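Local coordinates for protein 3-phytase (Klebsiella pneumoniae, PDB 2WNH) that probably hydrolyses phytate (inositol hexakisphosphate), releasing phosphate from its 3-position, at residues B[27-32]-B[49-54]; B[89-94]-B[284-289]; B[210-215]-B[243-248]; B[264-269]-B[295-300]; B[363-368]-B[377-382]. The protein carries 3 engineered substitutions. All coordinates share one frame; numbering follows the deposited sequence.

Contact 1: residues B[27-32]-B[49-54]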
# COMPACT_ATOMS: atom_id res chain seq x y z
N ILE B 27 20.17 8.00 18.84
CA ILE B 27 21.62 7.74 18.89
C ILE B 27 22.46 8.87 18.29
O ILE B 27 22.16 9.38 17.21
CB ILE B 27 21.95 6.39 18.20
CG1 ILE B 27 21.16 5.25 18.88
CG2 ILE B 27 23.48 6.13 18.16
CD1 ILE B 27 21.01 4.04 17.99
N ARG B 28 23.50 9.29 19.02
CA ARG B 28 24.48 10.28 18.54
C ARG B 28 25.89 9.73 18.81
O ARG B 28 26.04 8.87 19.70
CB ARG B 28 24.35 11.60 19.32
CG ARG B 28 24.32 11.41 20.84
CD ARG B 28 24.73 12.71 21.55
NE ARG B 28 24.78 12.51 23.00
CZ ARG B 28 25.76 11.86 23.64
NH1 ARG B 28 26.81 11.38 22.98
NH2 ARG B 28 25.69 11.73 24.96
N PRO B 29 26.90 10.23 18.07
CA PRO B 29 28.29 9.95 18.47
C PRO B 29 28.56 10.74 19.74
O PRO B 29 27.70 11.54 20.16
CB PRO B 29 29.11 10.54 17.31
CG PRO B 29 28.10 10.74 16.16
CD PRO B 29 26.83 11.11 16.90
N PRO B 30 29.75 10.57 20.35
CA PRO B 30 30.07 11.43 21.49
C PRO B 30 29.92 12.90 21.12
O PRO B 30 30.09 13.27 19.96
CB PRO B 30 31.57 11.11 21.76
CG PRO B 30 32.06 10.45 20.52
CD PRO B 30 30.86 9.67 20.01
N THR B 31 29.62 13.77 22.07
CA THR B 31 29.70 15.20 21.78
C THR B 31 31.17 15.60 21.66
O THR B 31 32.05 14.85 22.07
CB THR B 31 29.07 16.02 22.88
OG1 THR B 31 29.85 15.86 24.06
CG2 THR B 31 27.63 15.55 23.18
N ALA B 32 31.43 16.77 21.10
CA ALA B 32 32.80 17.28 21.00
C ALA B 32 33.49 17.28 22.36
O ALA B 32 34.62 16.80 22.47
CB ALA B 32 32.83 18.65 20.36
N TRP B 49 32.90 8.84 13.87
CA TRP B 49 31.70 8.29 13.22
C TRP B 49 31.40 9.01 11.92
O TRP B 49 31.93 10.09 11.66
CB TRP B 49 30.48 8.37 14.14
CG TRP B 49 30.60 7.72 15.47
CD1 TRP B 49 31.73 7.57 16.23
CD2 TRP B 49 29.51 7.20 16.25
NE1 TRP B 49 31.41 6.98 17.43
CE2 TRP B 49 30.06 6.73 17.46
CE3 TRP B 49 28.13 7.08 16.04
CZ2 TRP B 49 29.27 6.14 18.47
CZ3 TRP B 49 27.34 6.51 17.04
CH2 TRP B 49 27.91 6.04 18.24
N THR B 50 30.53 8.42 11.10
CA THR B 50 30.15 9.03 9.83
C THR B 50 29.26 10.25 10.09
O THR B 50 29.15 11.14 9.26
CB THR B 50 29.46 8.03 8.90
OG1 THR B 50 30.33 6.91 8.69
CG2 THR B 50 29.19 8.65 7.52
N THR B 51 28.64 10.27 11.26
CA THR B 51 27.85 11.41 11.70
C THR B 51 28.75 12.37 12.48
O THR B 51 29.60 11.91 13.24
CB THR B 51 26.74 10.87 12.61
OG1 THR B 51 25.92 9.99 11.83
CG2 THR B 51 25.88 11.97 13.17
N HIS B 52 28.56 13.68 12.30
CA HIS B 52 29.27 14.68 13.14
C HIS B 52 29.05 14.44 14.64
O HIS B 52 27.93 14.14 15.05
CB HIS B 52 28.82 16.09 12.78
CG HIS B 52 29.07 16.45 11.36
ND1 HIS B 52 30.34 16.65 10.86
CD2 HIS B 52 28.22 16.59 10.31
CE1 HIS B 52 30.26 16.92 9.57
NE2 HIS B 52 28.99 16.90 9.21
N ASP B 53 30.08 14.62 15.45
CA ASP B 53 29.93 14.49 16.91
C ASP B 53 28.72 15.26 17.43
O ASP B 53 28.48 16.40 17.03
CB ASP B 53 31.18 15.00 17.65
CG ASP B 53 32.34 14.02 17.58
OD1 ASP B 53 32.13 12.85 17.18
OD2 ASP B 53 33.48 14.42 17.95
N GLY B 54 27.95 14.60 18.29
CA GLY B 54 26.75 15.24 18.88
C GLY B 54 25.48 15.34 18.03
O GLY B 54 24.46 15.82 18.53
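P29 sits over one face of the W49 indole. Its CA stands 3.6 Å from the centroid of the W49 six-membered ring and only 5° off the ring normal, so this is a CH-pi contact over the face, and P29 CB supports it 3.5 Å from W49 CD2. I27 comes to the same indole differently: its CG2 sits near the ring plane, at the edge, 4.0 Å from W49 CZ3. The indole is swung to this position by chi1 -57°, which sets W49 CG beside its own backbone N. The far corner of the P29 ring is wedged against main chain, with P29 CG 3.5 Å from T51 O and close to H52 O as well. R28 O, 3.7 Å from W49 CH2, is buried here and has no polar partner in the model. The segment 27-32 carries the end of the RHGxRxP signature of histidine acid phosphatases, and the loop 49-54 folds back over that end. G54, whose phi is positive, lies with its C 4.1 Å from R28 CB. Behind this layer, the R28 chain, extended from CG to NE, brings NH1 to P29 O, where it donates at 3.0 Å and 159°, from above the carbonyl plane. The chain also packs on E212 and L216 of helix 204-219. T31 is the N-cap of helix 32-42, its OG1 bonded to N34 N, and D53 forms a salt bridge with R35 of that helix. Farther out, H52 NE2 bonds E55 of the second subunit.

Contact 2: residues B[89-94]-B[284-289]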
# COMPACT_ATOMS: atom_id res chain seq x y z
N GLU B 89 -5.05 19.69 15.63
CA GLU B 89 -5.64 19.11 16.85
C GLU B 89 -5.03 17.76 17.30
O GLU B 89 -5.21 17.34 18.45
CB GLU B 89 -7.16 19.00 16.63
CG GLU B 89 -7.98 18.65 17.87
CD GLU B 89 -9.46 18.51 17.54
OE1 GLU B 89 -9.88 18.90 16.41
OE2 GLU B 89 -10.20 18.01 18.40
N SER B 90 -4.30 17.09 16.41
CA SER B 90 -3.79 15.75 16.66
C SER B 90 -2.54 15.81 17.53
O SER B 90 -2.41 15.02 18.46
CB SER B 90 -3.41 15.05 15.35
OG SER B 90 -4.51 14.93 14.45
N ILE B 91 -1.60 16.68 17.16
CA ILE B 91 -0.26 16.68 17.78
C ILE B 91 0.37 18.06 17.77
O ILE B 91 0.14 18.87 16.84
CB ILE B 91 0.68 15.63 17.09
CG1 ILE B 91 2.00 15.39 17.88
CG2 ILE B 91 0.94 16.00 15.62
CD1 ILE B 91 2.80 14.24 17.31
N TYR B 92 1.15 18.34 18.82
CA TYR B 92 2.06 19.49 18.84
C TYR B 92 3.41 18.97 19.27
O TYR B 92 3.51 18.33 20.32
CB TYR B 92 1.59 20.62 19.78
CG TYR B 92 2.45 21.85 19.71
CD1 TYR B 92 2.31 22.78 18.67
CD2 TYR B 92 3.45 22.09 20.66
CE1 TYR B 92 3.13 23.92 18.59
CE2 TYR B 92 4.26 23.22 20.59
CZ TYR B 92 4.10 24.12 19.55
OH TYR B 92 4.94 25.23 19.50
N VAL B 93 4.42 19.23 18.44
CA VAL B 93 5.78 18.74 18.73
C VAL B 93 6.70 19.90 19.04
O VAL B 93 6.88 20.81 18.21
CB VAL B 93 6.35 17.92 17.55
CG1 VAL B 93 7.72 17.36 17.91
CG2 VAL B 93 5.39 16.77 17.17
N ARG B 94 7.29 19.87 20.24
CA ARG B 94 8.25 20.88 20.66
C ARG B 94 9.60 20.21 20.99
O ARG B 94 9.68 19.39 21.91
CB ARG B 94 7.70 21.65 21.87
CG ARG B 94 8.67 22.73 22.37
CD ARG B 94 7.95 23.79 23.19
NE ARG B 94 8.88 24.65 23.92
CZ ARG B 94 8.49 25.73 24.57
NH1 ARG B 94 7.20 26.09 24.51
NH2 ARG B 94 9.36 26.46 25.27
N TRP B 284 -1.94 14.74 21.47
CA TRP B 284 -0.59 14.26 21.79
C TRP B 284 0.38 15.45 21.83
O TRP B 284 0.57 16.13 20.82
CB TRP B 284 -0.21 13.21 20.73
CG TRP B 284 1.09 12.51 20.82
CD1 TRP B 284 2.02 12.54 21.84
CD2 TRP B 284 1.61 11.64 19.82
NE1 TRP B 284 3.11 11.74 21.50
CE2 TRP B 284 2.87 11.18 20.26
CE3 TRP B 284 1.12 11.19 18.58
CZ2 TRP B 284 3.67 10.29 19.51
CZ3 TRP B 284 1.91 10.30 17.82
CH2 TRP B 284 3.18 9.88 18.28
N LEU B 285 0.96 15.70 23.01
CA LEU B 285 2.00 16.72 23.18
C LEU B 285 3.28 15.93 23.24
O LEU B 285 3.43 15.05 24.08
CB LEU B 285 1.81 17.50 24.49
CG LEU B 285 2.86 18.58 24.82
CD1 LEU B 285 2.85 19.68 23.75
CD2 LEU B 285 2.57 19.17 26.24
N LEU B 286 4.18 16.24 22.32
CA LEU B 286 5.43 15.50 22.20
C LEU B 286 6.59 16.50 22.36
O LEU B 286 6.74 17.45 21.57
CB LEU B 286 5.49 14.77 20.84
CG LEU B 286 6.83 14.14 20.48
CD1 LEU B 286 7.22 13.10 21.53
CD2 LEU B 286 6.80 13.47 19.08
N LEU B 287 7.37 16.26 23.42
CA LEU B 287 8.54 17.06 23.78
C LEU B 287 9.78 16.21 23.57
O LEU B 287 9.84 15.07 24.00
CB LEU B 287 8.46 17.47 25.25
CG LEU B 287 7.15 18.11 25.73
CD1 LEU B 287 7.26 18.42 27.23
CD2 LEU B 287 6.85 19.38 24.94
N VAL B 288 10.79 16.80 22.93
CA VAL B 288 11.98 16.03 22.61
C VAL B 288 13.20 16.79 23.14
O VAL B 288 13.47 17.92 22.71
CB VAL B 288 12.06 15.73 21.09
CG1 VAL B 288 13.26 14.82 20.79
CG2 VAL B 288 10.75 15.02 20.60
N ALA B 289 13.91 16.14 24.05
CA ALA B 289 15.04 16.77 24.73
C ALA B 289 16.13 15.75 25.08
O ALA B 289 16.45 14.87 24.28
CB ALA B 289 14.56 17.55 25.97
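One face of the W284 indole carries I91 CD1, which stands 3.9 Å from the centroid of the W284 six-membered ring and 20° off its normal, a CH-pi contact displaced toward the rim. With chi1 at -169°, I91 CG1 is directed alongside the tryptophan, so the two side chains run the same way. At the Y92 ring the approach is edgewise: L285 CD1 lies near the ring plane, 4.0 Å from Y92 CD2. That ring also stacks with H121, and its OH bonds L404 N. These neighbours follow from a parallel pairing of strands 91-95 and 284-289 within the mixed sheet of the alpha/beta domain, where strand 14-24 flanks 284-289 as well. Backbone hydrogen bonds alternate across the pair: Y92 N to W284 O (3.0 Å), L286 N to Y92 O (3.0 Å) and R94 N to L286 O (2.8 Å), extended by V288 N to R94 O (3.0 Å). The bond from W284 N to S90 O is weak. I91, V93, W284 and L286 share one face of the sheet, where V93 CG2 meets L286 CD2 at 4.1 Å and helix 99-112 packs on I91 and V93. On the other face, the guanidinium of R94 leads away to a salt bridge with D128.

Contact 3: residues B[210-215]-B[243-248]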
# COMPACT_ATOMS: atom_id res chain seq x y z
N MET B 210 32.49 7.56 28.99
CA MET B 210 33.00 6.42 28.23
C MET B 210 31.94 5.34 28.05
O MET B 210 31.75 4.84 26.95
CB MET B 210 34.26 5.84 28.90
CG MET B 210 35.47 6.72 28.77
SD MET B 210 36.87 5.95 29.65
CE MET B 210 36.74 6.75 31.21
N VAL B 211 31.26 4.98 29.14
CA VAL B 211 30.19 3.97 29.12
C VAL B 211 29.02 4.38 28.20
O VAL B 211 28.55 3.56 27.42
CB VAL B 211 29.71 3.65 30.54
CG1 VAL B 211 28.41 2.82 30.53
CG2 VAL B 211 30.82 2.92 31.30
N GLU B 212 28.59 5.63 28.28
CA GLU B 212 27.56 6.13 27.33
C GLU B 212 28.02 5.98 25.87
O GLU B 212 27.25 5.51 25.03
CB GLU B 212 27.20 7.58 27.63
CG GLU B 212 26.02 8.13 26.77
CD GLU B 212 24.67 7.47 27.06
OE1 GLU B 212 24.40 7.06 28.22
OE2 GLU B 212 23.84 7.39 26.11
N THR B 213 29.26 6.38 25.59
CA THR B 213 29.80 6.26 24.23
C THR B 213 29.81 4.79 23.73
O THR B 213 29.45 4.52 22.57
CB THR B 213 31.22 6.87 24.14
OG1 THR B 213 31.18 8.23 24.59
CG2 THR B 213 31.77 6.80 22.71
N LEU B 214 30.21 3.87 24.60
CA LEU B 214 30.19 2.45 24.25
C LEU B 214 28.76 1.96 24.04
O LEU B 214 28.49 1.25 23.07
CB LEU B 214 30.94 1.62 25.30
CG LEU B 214 32.43 1.97 25.43
CD1 LEU B 214 33.00 1.22 26.61
CD2 LEU B 214 33.23 1.65 24.17
N ARG B 215 27.85 2.34 24.94
CA ARG B 215 26.45 1.97 24.81
C ARG B 215 25.85 2.49 23.51
O ARG B 215 25.11 1.77 22.81
CB ARG B 215 25.62 2.50 25.99
CG ARG B 215 24.11 2.24 25.84
CD ARG B 215 23.39 3.47 25.21
NE ARG B 215 23.13 4.47 26.25
CZ ARG B 215 22.21 4.32 27.20
NH1 ARG B 215 21.44 3.24 27.23
NH2 ARG B 215 22.06 5.26 28.13
N PRO B 243 26.42 0.15 35.41
CA PRO B 243 26.44 0.57 36.82
C PRO B 243 27.20 1.89 37.05
O PRO B 243 26.84 2.69 37.92
CB PRO B 243 27.00 -0.56 37.67
N LEU B 244 28.25 2.14 36.28
CA LEU B 244 28.99 3.40 36.38
C LEU B 244 28.15 4.60 35.93
O LEU B 244 28.28 5.71 36.45
CB LEU B 244 30.28 3.34 35.56
CG LEU B 244 31.42 2.55 36.22
CD1 LEU B 244 32.55 2.29 35.21
CD2 LEU B 244 31.94 3.31 37.42
N LEU B 245 27.30 4.37 34.94
CA LEU B 245 26.47 5.44 34.42
C LEU B 245 25.37 5.77 35.43
O LEU B 245 25.12 6.93 35.70
CB LEU B 245 25.93 5.03 33.04
CG LEU B 245 25.28 6.09 32.15
CD1 LEU B 245 26.19 7.26 31.85
CD2 LEU B 245 24.85 5.35 30.85
N THR B 246 24.76 4.74 36.00
CA THR B 246 23.78 4.88 37.08
C THR B 246 24.40 5.63 38.25
O THR B 246 23.79 6.55 38.80
CB THR B 246 23.23 3.52 37.55
OG1 THR B 246 22.45 2.92 36.50
CG2 THR B 246 22.36 3.67 38.79
N GLU B 247 25.61 5.24 38.63
CA GLU B 247 26.28 5.92 39.76
C GLU B 247 26.48 7.42 39.48
O GLU B 247 26.17 8.27 40.34
CB GLU B 247 27.62 5.22 40.06
CG GLU B 247 28.33 5.74 41.33
CD GLU B 247 27.95 5.01 42.60
OE1 GLU B 247 26.91 4.32 42.63
OE2 GLU B 247 28.71 5.11 43.60
N ASN B 248 26.97 7.75 38.28
CA ASN B 248 27.16 9.16 37.93
C ASN B 248 25.84 9.93 37.92
O ASN B 248 25.78 11.05 38.40
CB ASN B 248 27.88 9.32 36.59
CG ASN B 248 28.42 10.73 36.39
OD1 ASN B 248 28.13 11.40 35.39
ND2 ASN B 248 29.22 11.20 37.34
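E212, whose OE1 presses on L245 across the contact, has its other carboxylate oxygen gripped by two arginines. R215 NE donates to E212 OE2 at 3.0 Å, from above the carboxylate plane by 51°, and R24 NH2 forms a salt bridge with the same OE2. R24 opens the RHGxRxP signature of histidine acid phosphatases, so helix 204-219 is tied through E212 to that motif. The second tooth of the grip is R215 NH2, 3.0 Å from E212 OE1 on its syn side. R215 thus holds E212 side-on, one nitrogen to each oxygen, which fixes the rotation of the carboxylate; the arginine chain, bent at chi2 and chi3, folds back one helical turn to do so. R215 NH1 is held in turn by N314 OD1. Helix 243-250 comes to this polar patch with hydrocarbon alone. The short helical segments cross at -130°, with axes 9.5 Å apart, and L245 makes most of the contact from this side. Its CG is anti to the backbone N (chi1 -167°), which carries CD2 forward until it sits 3.2 Å from E212 OE1 and 3.9 Å from R215 NH2. The methyl therefore leans on the bridge itself, obliquely to the guanidinium. L244, its neighbour, packs on T167 and L171 of helix 165-175. Beside the bridge the contact turns wholly apolar, and V211 divides its two methyls between these leucines: V211 CG1 lies 4.2 Å from L245 CB, and V211 CG2 4.3 Å from L244 CB.

Contact 4: residues B[264-269]-B[295-300]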
# COMPACT_ATOMS: atom_id res chain seq x y z
N SER B 264 12.01 21.43 37.55
CA SER B 264 10.64 21.76 37.99
C SER B 264 9.80 22.41 36.90
O SER B 264 8.61 22.14 36.81
CB SER B 264 10.65 22.68 39.22
OG SER B 264 11.09 21.96 40.37
N VAL B 265 10.41 23.26 36.09
CA VAL B 265 9.69 23.96 35.02
C VAL B 265 9.10 22.96 34.00
O VAL B 265 7.98 23.14 33.52
CB VAL B 265 10.60 25.03 34.36
CG1 VAL B 265 11.79 24.38 33.64
CG2 VAL B 265 9.82 25.96 33.45
N LEU B 266 9.84 21.89 33.75
CA LEU B 266 9.44 20.90 32.75
C LEU B 266 8.41 19.95 33.32
O LEU B 266 7.39 19.65 32.68
CB LEU B 266 10.68 20.12 32.25
CG LEU B 266 10.46 19.00 31.21
CD1 LEU B 266 9.65 19.49 29.98
CD2 LEU B 266 11.83 18.44 30.78
N LEU B 267 8.62 19.46 34.53
CA LEU B 267 7.60 18.59 35.10
C LEU B 267 6.30 19.38 35.23
O LEU B 267 5.22 18.87 34.91
CB LEU B 267 8.01 17.97 36.43
CG LEU B 267 6.92 17.13 37.12
CD1 LEU B 267 6.44 15.95 36.26
CD2 LEU B 267 7.42 16.57 38.45
N ASN B 268 6.39 20.62 35.71
CA ASN B 268 5.19 21.45 35.82
C ASN B 268 4.41 21.59 34.50
O ASN B 268 3.16 21.49 34.49
CB ASN B 268 5.54 22.82 36.38
CG ASN B 268 4.31 23.63 36.69
OD1 ASN B 268 3.46 23.21 37.49
ND2 ASN B 268 4.19 24.78 36.05
N ALA B 269 5.16 21.84 33.42
CA ALA B 269 4.60 21.98 32.06
C ALA B 269 3.93 20.68 31.62
O ALA B 269 2.85 20.71 30.98
CB ALA B 269 5.68 22.39 31.07
N ALA B 295 15.99 12.54 33.40
CA ALA B 295 16.47 12.19 34.75
C ALA B 295 15.95 13.16 35.81
O ALA B 295 15.49 12.73 36.88
CB ALA B 295 17.99 12.13 34.77
N MET B 296 16.01 14.45 35.53
CA MET B 296 15.52 15.42 36.54
C MET B 296 14.03 15.27 36.78
O MET B 296 13.56 15.25 37.93
CB MET B 296 15.90 16.83 36.14
CG MET B 296 17.39 17.06 36.28
SD MET B 296 17.89 18.72 35.80
CE MET B 296 17.33 18.85 34.11
N VAL B 297 13.26 15.14 35.70
CA VAL B 297 11.83 14.92 35.82
C VAL B 297 11.46 13.66 36.62
O VAL B 297 10.62 13.72 37.53
CB VAL B 297 11.15 14.94 34.44
CG1 VAL B 297 9.67 14.57 34.58
CG2 VAL B 297 11.30 16.33 33.83
N ARG B 298 12.07 12.51 36.30
CA ARG B 298 11.75 11.29 37.03
C ARG B 298 12.17 11.39 38.49
O ARG B 298 11.53 10.83 39.36
CB ARG B 298 12.30 10.01 36.36
CG ARG B 298 13.81 9.96 36.17
CD ARG B 298 14.56 9.21 37.31
NE ARG B 298 16.00 9.27 37.06
CZ ARG B 298 16.64 8.45 36.22
NH1 ARG B 298 15.96 7.53 35.56
NH2 ARG B 298 17.97 8.56 36.02
N THR B 299 13.27 12.10 38.76
CA THR B 299 13.64 12.34 40.17
C THR B 299 12.56 13.10 40.94
O THR B 299 12.18 12.70 42.04
CB THR B 299 15.06 12.97 40.28
OG1 THR B 299 16.00 11.95 39.95
CG2 THR B 299 15.35 13.46 41.70
N LEU B 300 12.05 14.18 40.34
CA LEU B 300 10.97 14.96 40.96
C LEU B 300 9.70 14.13 41.12
O LEU B 300 8.96 14.26 42.11
CB LEU B 300 10.71 16.26 40.18
CG LEU B 300 11.87 17.27 40.15
CD1 LEU B 300 11.46 18.43 39.30
CD2 LEU B 300 12.22 17.71 41.56
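The helical segments 264-269 and 295-300 cross at -70° with axes 9.0 Å apart and come nearest at L267 and V297, whose CA atoms are 5.6 Å apart. Four branched apolar side chains fill the crossing. L267 is shared out between two partners: its CD1 meets V297 CG1 at 3.9 Å, while its CD2 meets L300 CB at 3.7 Å. Because chi1 of 176° carries L267 CG away from the backbone N, the fork of the leucine is thrust at the opposing helix, where it slides past L300 in the reverse direction. V297 answers with a fork of its own. While CG1 serves L267, V297 CG2 lies 3.7 Å from L266 CD2, in a crossing of the two side chains at about a right angle. L266 and L267 are successive residues, so V297 covers adjacent positions on the same helix. L300 reaches toward the earlier end of 264-269. With chi1 of -64° its CG stands beside its own backbone N, and L300 CD1 rests on the main chain at S264, 3.5 Å from S264 N and 3.7 Å from S264 OG. That hydroxyl makes its polar bonds to other partners, Q260 O and D393 N, and its contact with the methyl is simply packing. Helix 256-274 is kinked here, the amide nitrogens of V265 and L266 lacking bonds to the preceding turn. These helices precede and follow strand 284-289, and L266 also touches L287 of that strand: an apolar layer between successive helices of the helix-strand-helix run in the alpha/beta domain.

Contact 5: residues B[363-368]-B[377-382]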
# COMPACT_ATOMS: atom_id res chain seq x y z
N GLN B 363 8.13 0.19 32.00
CA GLN B 363 7.81 0.11 33.42
C GLN B 363 6.84 1.21 33.81
O GLN B 363 7.02 2.38 33.49
CB GLN B 363 9.07 0.18 34.29
CG GLN B 363 8.75 -0.05 35.77
CD GLN B 363 9.98 -0.33 36.61
OE1 GLN B 363 11.02 -0.83 36.11
NE2 GLN B 363 9.89 -0.02 37.90
N GLU B 364 5.77 0.82 34.49
CA GLU B 364 4.78 1.80 34.90
C GLU B 364 4.98 2.25 36.34
O GLU B 364 5.36 1.45 37.19
CB GLU B 364 3.38 1.17 34.77
CG GLU B 364 3.01 0.68 33.38
CD GLU B 364 1.63 0.05 33.38
OE1 GLU B 364 1.45 -1.03 34.05
OE2 GLU B 364 0.73 0.63 32.74
N TRP B 365 4.73 3.53 36.59
CA TRP B 365 4.65 4.09 37.95
C TRP B 365 3.32 3.70 38.58
O TRP B 365 2.31 3.53 37.88
CB TRP B 365 4.75 5.62 37.86
CG TRP B 365 4.58 6.36 39.14
CD1 TRP B 365 5.55 6.67 40.05
CD2 TRP B 365 3.36 6.93 39.64
NE1 TRP B 365 5.01 7.38 41.11
CE2 TRP B 365 3.67 7.56 40.88
CE3 TRP B 365 2.03 6.97 39.18
CZ2 TRP B 365 2.71 8.21 41.64
CZ3 TRP B 365 1.08 7.59 39.95
CH2 TRP B 365 1.42 8.22 41.16
N ARG B 366 3.31 3.57 39.90
CA ARG B 366 2.07 3.30 40.62
C ARG B 366 2.16 3.81 42.06
O ARG B 366 3.24 4.10 42.57
CB ARG B 366 1.73 1.81 40.61
CG ARG B 366 2.77 0.92 41.29
CD ARG B 366 2.18 -0.45 41.64
NE ARG B 366 1.06 -0.30 42.57
CZ ARG B 366 -0.22 -0.58 42.30
NH1 ARG B 366 -0.57 -1.09 41.11
NH2 ARG B 366 -1.14 -0.38 43.23
N GLN B 367 1.00 3.91 42.69
CA GLN B 367 0.89 4.21 44.11
C GLN B 367 -0.39 3.57 44.58
O GLN B 367 -1.20 3.14 43.76
CB GLN B 367 0.89 5.72 44.33
CG GLN B 367 -0.34 6.48 43.80
CD GLN B 367 -0.33 7.93 44.27
OE1 GLN B 367 0.52 8.32 45.07
NE2 GLN B 367 -1.28 8.72 43.79
N PRO B 368 -0.58 3.43 45.92
CA PRO B 368 -1.85 2.85 46.39
C PRO B 368 -3.07 3.51 45.75
O PRO B 368 -3.09 4.74 45.56
CB PRO B 368 -1.81 3.14 47.90
CG PRO B 368 -0.33 3.07 48.22
CD PRO B 368 0.35 3.72 47.03
N THR B 377 -1.74 0.30 33.94
CA THR B 377 -1.98 0.71 35.34
C THR B 377 -2.52 2.12 35.37
O THR B 377 -1.81 3.07 34.99
CB THR B 377 -0.67 0.61 36.19
OG1 THR B 377 -0.15 -0.73 36.11
CG2 THR B 377 -0.90 0.98 37.66
N LEU B 378 -3.79 2.26 35.79
CA LEU B 378 -4.48 3.54 35.83
C LEU B 378 -4.66 4.02 37.26
O LEU B 378 -5.11 3.27 38.13
CB LEU B 378 -5.83 3.43 35.10
CG LEU B 378 -5.88 3.74 33.59
CD1 LEU B 378 -4.67 3.34 32.77
CD2 LEU B 378 -7.18 3.21 32.96
N CYS B 379 -4.31 5.28 37.49
CA CYS B 379 -4.28 5.89 38.82
C CYS B 379 -5.28 7.05 38.90
O CYS B 379 -5.28 7.92 38.02
CB CYS B 379 -2.85 6.39 39.09
SG CYS B 379 -1.62 5.04 39.00
N PRO B 380 -6.13 7.08 39.95
CA PRO B 380 -7.04 8.23 40.06
C PRO B 380 -6.33 9.55 39.78
O PRO B 380 -5.29 9.85 40.39
CB PRO B 380 -7.56 8.12 41.51
CG PRO B 380 -7.60 6.64 41.71
CD PRO B 380 -6.34 6.13 41.06
N PHE B 381 -6.90 10.33 38.88
CA PHE B 381 -6.17 11.42 38.22
C PHE B 381 -5.63 12.49 39.19
O PHE B 381 -4.43 12.76 39.17
CB PHE B 381 -7.04 12.08 37.12
CG PHE B 381 -6.32 13.13 36.33
CD1 PHE B 381 -5.55 12.77 35.21
CD2 PHE B 381 -6.41 14.48 36.68
CE1 PHE B 381 -4.87 13.74 34.46
CE2 PHE B 381 -5.74 15.46 35.94
CZ PHE B 381 -4.96 15.09 34.84
N GLN B 382 -6.50 13.09 40.02
CA GLN B 382 -6.03 14.19 40.90
C GLN B 382 -4.97 13.76 41.91
O GLN B 382 -3.96 14.45 42.11
CB GLN B 382 -7.19 14.88 41.63
CG GLN B 382 -6.75 16.18 42.31
CD GLN B 382 -5.90 17.06 41.40
OE1 GLN B 382 -6.35 17.46 40.31
NE2 GLN B 382 -4.66 17.35 41.82
O HOH W 1 0.77 4.30 35.68
O HOH W 2 -3.52 8.04 42.00
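Among the direct polar links, the sound hydrogen bond runs from T377 N to E364 OE2 at 2.8 Å, nearly straight at 174°, reaching the syn side though 29° out of the carboxylate plane. A further bond from T377 OG1 to E364 OE1 is doubtful, because the hydroxyl is crowded by a neighbouring atom. R337 of strand 334-342 forms a salt bridge with E364 OE2, so that oxygen serves two donors. Water supplies a second kind of link. One molecule lies between W365 O (2.8 Å) and T377 O (2.9 Å); another accepts from Q367 NE2 (2.9 Å) and donates to P380 O (3.0 Å). Sulfur-aromatic packing is the third: C379 SG, in disulfide with C370, lies 4.9 Å from the centroid of the W365 six-membered ring, 63° off its normal, and so oblique; its nearest ring atom is CZ3. F303 meets the same indole edge-to-face. Apolar padding is slight, with T377 CG2 beside R366 CB at 4.0 Å. Strands 361-364 and 376-380 each pair with strand 334-342, at the margin of the branched mixed sheet, and here they meet through side chains and water. R337 and the T377 amide would both be expected to stabilise E364 as a carboxylate, and the disulfide to C370 probably helps to keep the sulfur beside the W365 ring.

Overall arrangement
Contacts 2 to 5 are mostly buried, contact 5 with an exposed arginine and its centre about 20 Å from the chain centre; contact 1 is only partly buried and reaches the second subunit. Contact 2 is a backbone-bonded strand pair, contact 4 helix packing carried by apolar side chains; they touch where L287 CD1 meets L266 CD1 at 3.8 Å. Contacts 1 and 3 adjoin: the signature segment of contact 1 packs on helix 204-219, which belongs to contact 3, yet one relies on proline-aromatic CH-pi packing and the other sets a leucine against a salt bridge. Contact 5 reaches the same sheet as contact 2, though with carboxylate, water and sulfur in place of strand bonding.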